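PDB 3DF7: putative ATP-grasp superfamily protein from Archaeoglobus fulgidus, which is of uncharacterised function but probably binds ATP and a metal ion. Local coordinates for residues 79-89 with 100-110. Numbering follows the deposited sequence.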
loop_
_atom_site.group_PDB
_atom_site.type_symbol
_atom_site.label_atom_id
_atom_site.label_comp_id
_atom_site.label_asym_id
_atom_site.label_seq_id
_atom_site.Cartn_x
_atom_site.Cartn_y
_atom_site.Cartn_z
ATOM N N GLU A 79 4.896 -2.233 7.026
ATOM C CA GLU A 79 4.283 -2.534 8.316
ATOM C C GLU A 79 5.278 -3.317 9.172
ATOM O O GLU A 79 5.213 -3.294 10.403
ATOM C CB GLU A 79 3.004 -3.354 8.122
ATOM C CG GLU A 79 1.836 -2.548 7.566
ATOM C CD GLU A 79 1.758 -2.548 6.045
ATOM O OE1 GLU A 79 2.781 -2.791 5.370
ATOM O OE2 GLU A 79 0.656 -2.282 5.522
ATOM N N ASP A 80 6.202 -3.995 8.496
ATOM C CA ASP A 80 7.237 -4.819 9.124
ATOM C C ASP A 80 7.738 -4.311 10.463
ATOM O O ASP A 80 8.138 -3.154 10.588
ATOM C CB ASP A 80 8.436 -4.962 8.184
ATOM C CG ASP A 80 8.085 -5.670 6.896
ATOM O OD1 ASP A 80 7.107 -5.258 6.240
ATOM O OD2 ASP A 80 8.791 -6.637 6.540
ATOM N N ASP A 81 7.729 -5.200 11.453
ATOM C CA ASP A 81 8.192 -4.890 12.802
ATOM C C ASP A 81 7.595 -3.605 13.367
ATOM O O ASP A 81 8.244 -2.895 14.138
ATOM C CB ASP A 81 9.720 -4.799 12.830
ATOM C CG ASP A 81 10.388 -6.077 12.361
ATOM O OD1 ASP A 81 9.982 -7.169 12.820
ATOM O OD2 ASP A 81 11.325 -5.991 11.537
ATOM N N PHE A 82 6.356 -3.317 12.979
ATOM C CA PHE A 82 5.642 -2.136 13.449
ATOM C C PHE A 82 6.311 -0.811 13.091
ATOM O O PHE A 82 6.164 0.178 13.804
ATOM C CB PHE A 82 5.438 -2.237 14.962
ATOM C CG PHE A 82 4.516 -3.352 15.365
ATOM C CD1 PHE A 82 3.148 -3.250 15.139
ATOM C CD2 PHE A 82 5.019 -4.528 15.911
ATOM C CE1 PHE A 82 2.290 -4.311 15.445
ATOM C CE2 PHE A 82 4.171 -5.594 16.219
ATOM C CZ PHE A 82 2.802 -5.481 15.984
ATOM N N LEU A 83 7.033 -0.795 11.974
ATOM C CA LEU A 83 7.709 0.415 11.519
ATOM C C LEU A 83 6.697 1.491 11.130
ATOM O O LEU A 83 6.780 2.625 11.601
ATOM C CB LEU A 83 8.610 0.092 10.326
ATOM C CG LEU A 83 9.328 1.259 9.651
ATOM C CD1 LEU A 83 10.237 1.969 10.656
ATOM C CD2 LEU A 83 10.140 0.733 8.475
ATOM N N LEU A 84 5.747 1.141 10.265
ATOM C CA LEU A 84 4.731 2.096 9.844
ATOM C C LEU A 84 4.009 2.621 11.081
ATOM O O LEU A 84 3.734 3.815 11.199
ATOM C CB LEU A 84 3.726 1.433 8.896
ATOM C CG LEU A 84 2.555 2.326 8.463
ATOM C CD1 LEU A 84 3.084 3.516 7.668
ATOM C CD2 LEU A 84 1.565 1.529 7.623
ATOM N N TYR A 85 3.712 1.716 12.004
ATOM C CA TYR A 85 3.033 2.074 13.241
ATOM C C TYR A 85 3.805 3.119 14.053
ATOM O O TYR A 85 3.266 4.182 14.383
ATOM C CB TYR A 85 2.823 0.823 14.101
ATOM C CG TYR A 85 2.384 1.129 15.517
ATOM C CD1 TYR A 85 1.075 1.517 15.795
ATOM C CD2 TYR A 85 3.295 1.074 16.572
ATOM C CE1 TYR A 85 0.682 1.848 17.093
ATOM C CE2 TYR A 85 2.914 1.404 17.869
ATOM C CZ TYR A 85 1.608 1.790 18.122
ATOM O OH TYR A 85 1.231 2.125 19.402
ATOM N N THR A 86 5.065 2.828 14.364
ATOM C CA THR A 86 5.863 3.748 15.169
ATOM C C THR A 86 6.093 5.101 14.507
ATOM O O THR A 86 6.027 6.139 15.168
ATOM C CB THR A 86 7.222 3.116 15.562
ATOM O OG1 THR A 86 8.014 2.884 14.391
ATOM C CG2 THR A 86 6.989 1.796 16.272
ATOM N N LEU A 87 6.340 5.097 13.200
ATOM C CA LEU A 87 6.566 6.345 12.486
ATOM C C LEU A 87 5.311 7.206 12.509
ATOM O O LEU A 87 5.378 8.416 12.747
ATOM C CB LEU A 87 6.986 6.065 11.042
ATOM C CG LEU A 87 8.369 5.429 10.870
ATOM C CD1 LEU A 87 8.571 5.029 9.419
ATOM C CD2 LEU A 87 9.448 6.409 11.312
ATOM N N THR A 88 4.162 6.581 12.277
ATOM C CA THR A 88 2.900 7.310 12.270
ATOM C C THR A 88 2.553 7.840 13.658
ATOM O O THR A 88 2.144 8.993 13.808
ATOM C CB THR A 88 1.747 6.419 11.772
ATOM O OG1 THR A 88 2.066 5.912 10.470
ATOM C CG2 THR A 88 0.455 7.225 11.691
ATOM N N LYS A 89 2.722 6.998 14.670
ATOM C CA LYS A 89 2.422 7.388 16.046
ATOM C C LYS A 89 3.251 8.610 16.440
ATOM O O LYS A 89 2.774 9.498 17.149
ATOM C CB LYS A 89 2.720 6.223 16.991
ATOM C CG LYS A 89 2.278 6.452 18.431
ATOM C CD LYS A 89 2.579 5.231 19.283
ATOM C CE LYS A 89 2.168 5.449 20.729
ATOM N NZ LYS A 89 2.532 4.278 21.566
ATOM N N SER A 100 -3.813 6.770 7.837
ATOM C CA SER A 100 -4.510 6.126 8.947
ATOM C C SER A 100 -3.876 6.365 10.316
ATOM O O SER A 100 -2.676 6.616 10.418
ATOM C CB SER A 100 -4.608 4.618 8.697
ATOM O OG SER A 100 -5.406 4.339 7.555
ATOM N N SER A 101 -4.691 6.279 11.367
ATOM C CA SER A 101 -4.208 6.481 12.733
ATOM C C SER A 101 -3.301 5.332 13.158
ATOM O O SER A 101 -3.426 4.216 12.653
ATOM C CB SER A 101 -5.383 6.568 13.710
ATOM O OG SER A 101 -5.948 5.286 13.933
ATOM N N SER A 102 -2.388 5.598 14.090
ATOM C CA SER A 102 -1.480 4.555 14.563
ATOM C C SER A 102 -2.292 3.438 15.216
ATOM O O SER A 102 -1.909 2.268 15.170
ATOM C CB SER A 102 -0.465 5.131 15.566
ATOM O OG SER A 102 -1.106 5.671 16.708
ATOM N N ARG A 103 -3.420 3.804 15.819
ATOM C CA ARG A 103 -4.298 2.835 16.468
ATOM C C ARG A 103 -4.754 1.781 15.448
ATOM O O ARG A 103 -4.677 0.578 15.695
ATOM C CB ARG A 103 -5.519 3.560 17.055
ATOM C CG ARG A 103 -6.483 2.668 17.820
ATOM C CD ARG A 103 -7.636 3.464 18.447
ATOM N NE ARG A 103 -8.788 3.658 17.558
ATOM C CZ ARG A 103 -8.845 4.530 16.553
ATOM N NH1 ARG A 103 -7.812 5.316 16.276
ATOM N NH2 ARG A 103 -9.954 4.626 15.828
ATOM N N ALA A 104 -5.230 2.248 14.299
ATOM C CA ALA A 104 -5.693 1.359 13.238
ATOM C C ALA A 104 -4.536 0.563 12.630
ATOM O O ALA A 104 -4.676 -0.624 12.330
ATOM C CB ALA A 104 -6.390 2.170 12.161
ATOM N N ILE A 105 -3.393 1.221 12.459
ATOM C CA ILE A 105 -2.216 0.579 11.881
ATOM C C ILE A 105 -1.682 -0.541 12.770
ATOM O O ILE A 105 -1.142 -1.528 12.273
ATOM C CB ILE A 105 -1.110 1.636 11.598
ATOM C CG1 ILE A 105 -1.601 2.589 10.497
ATOM C CG2 ILE A 105 0.199 0.957 11.182
ATOM C CD1 ILE A 105 -0.680 3.780 10.219
ATOM N N ALA A 106 -1.839 -0.400 14.081
ATOM C CA ALA A 106 -1.370 -1.434 14.995
ATOM C C ALA A 106 -2.138 -2.730 14.746
ATOM O O ALA A 106 -1.593 -3.822 14.900
ATOM C CB ALA A 106 -1.546 -0.983 16.443
ATOM N N VAL A 107 -3.399 -2.604 14.350
ATOM C CA VAL A 107 -4.231 -3.775 14.076
ATOM C C VAL A 107 -3.937 -4.374 12.703
ATOM O O VAL A 107 -3.740 -5.584 12.577
ATOM C CB VAL A 107 -5.738 -3.432 14.136
ATOM C CG1 VAL A 107 -6.566 -4.639 13.700
ATOM C CG2 VAL A 107 -6.122 -3.021 15.548
ATOM N N THR A 108 -3.902 -3.529 11.675
ATOM C CA THR A 108 -3.645 -4.012 10.319
ATOM C C THR A 108 -2.218 -4.514 10.116
ATOM O O THR A 108 -1.958 -5.287 9.194
ATOM C CB THR A 108 -3.939 -2.917 9.259
ATOM O OG1 THR A 108 -3.048 -1.810 9.442
ATOM C CG2 THR A 108 -5.376 -2.434 9.377
ATOM N N SER A 109 -1.299 -4.086 10.980
ATOM C CA SER A 109 0.103 -4.493 10.876
ATOM C C SER A 109 0.362 -5.909 11.376
ATOM O O SER A 109 1.346 -6.544 10.989
ATOM C CB SER A 109 0.996 -3.522 11.648
ATOM O OG SER A 109 0.988 -2.244 11.042
ATOM N N ASP A 110 -0.515 -6.388 12.252
ATOM C CA ASP A 110 -0.395 -7.727 12.810
ATOM C C ASP A 110 -1.509 -8.572 12.203
ATOM O O ASP A 110 -2.672 -8.419 12.564
ATOM C CB ASP A 110 -0.554 -7.687 14.332
ATOM C CG ASP A 110 -0.264 -9.027 14.981
ATOM O OD1 ASP A 110 -0.600 -10.066 14.374
ATOM O OD2 ASP A 110 0.288 -9.043 16.099
HETATM O O HOH W 1 3.508 -1.164 11.325
HETATM O O HOH W 2 -1.505 -1.965 7.132
#
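I105 packs its two branches against helix 83-89, which runs almost exactly antiparallel to helix 102-108 (174°), with the axes 8.8 Å apart. I105 CG2 lies on the backbone of Y85 and 3.8 Å from L84 CG, while I105 CD1 reaches 3.5 Å from T88 OG1. With OG1 beside the backbone N (chi1 -57°), T88 sends CG2, anti to that N, to 3.4 Å from S100 O, while T88 OG1 donates to L84 O (2.8 Å). Without OG1 and CG2, as with an alanine in place of T88, I105 CD1 would probably face a gap and L84 O would be likely to keep only the T88 N-H of that pair. Y85 completes the tight part, its ring edge bringing CD1 3.1 Å from S102 O. F82 and K89 form the looser, more exposed flank: F82 CE1 stays 4.0 Å from A106 O, and K89 leads away beyond S102. In this pre-ATP-grasp region L84 also touches I75 of strand 72-76. Aliphatic packing and carbon-to-carbonyl contacts thus hold the helices together; the T88 and S109 hydroxyls donate within their own segments (to L84 O and I105 O), so polar ties across depend on two waters near E79, whose OE1 bridges to R248.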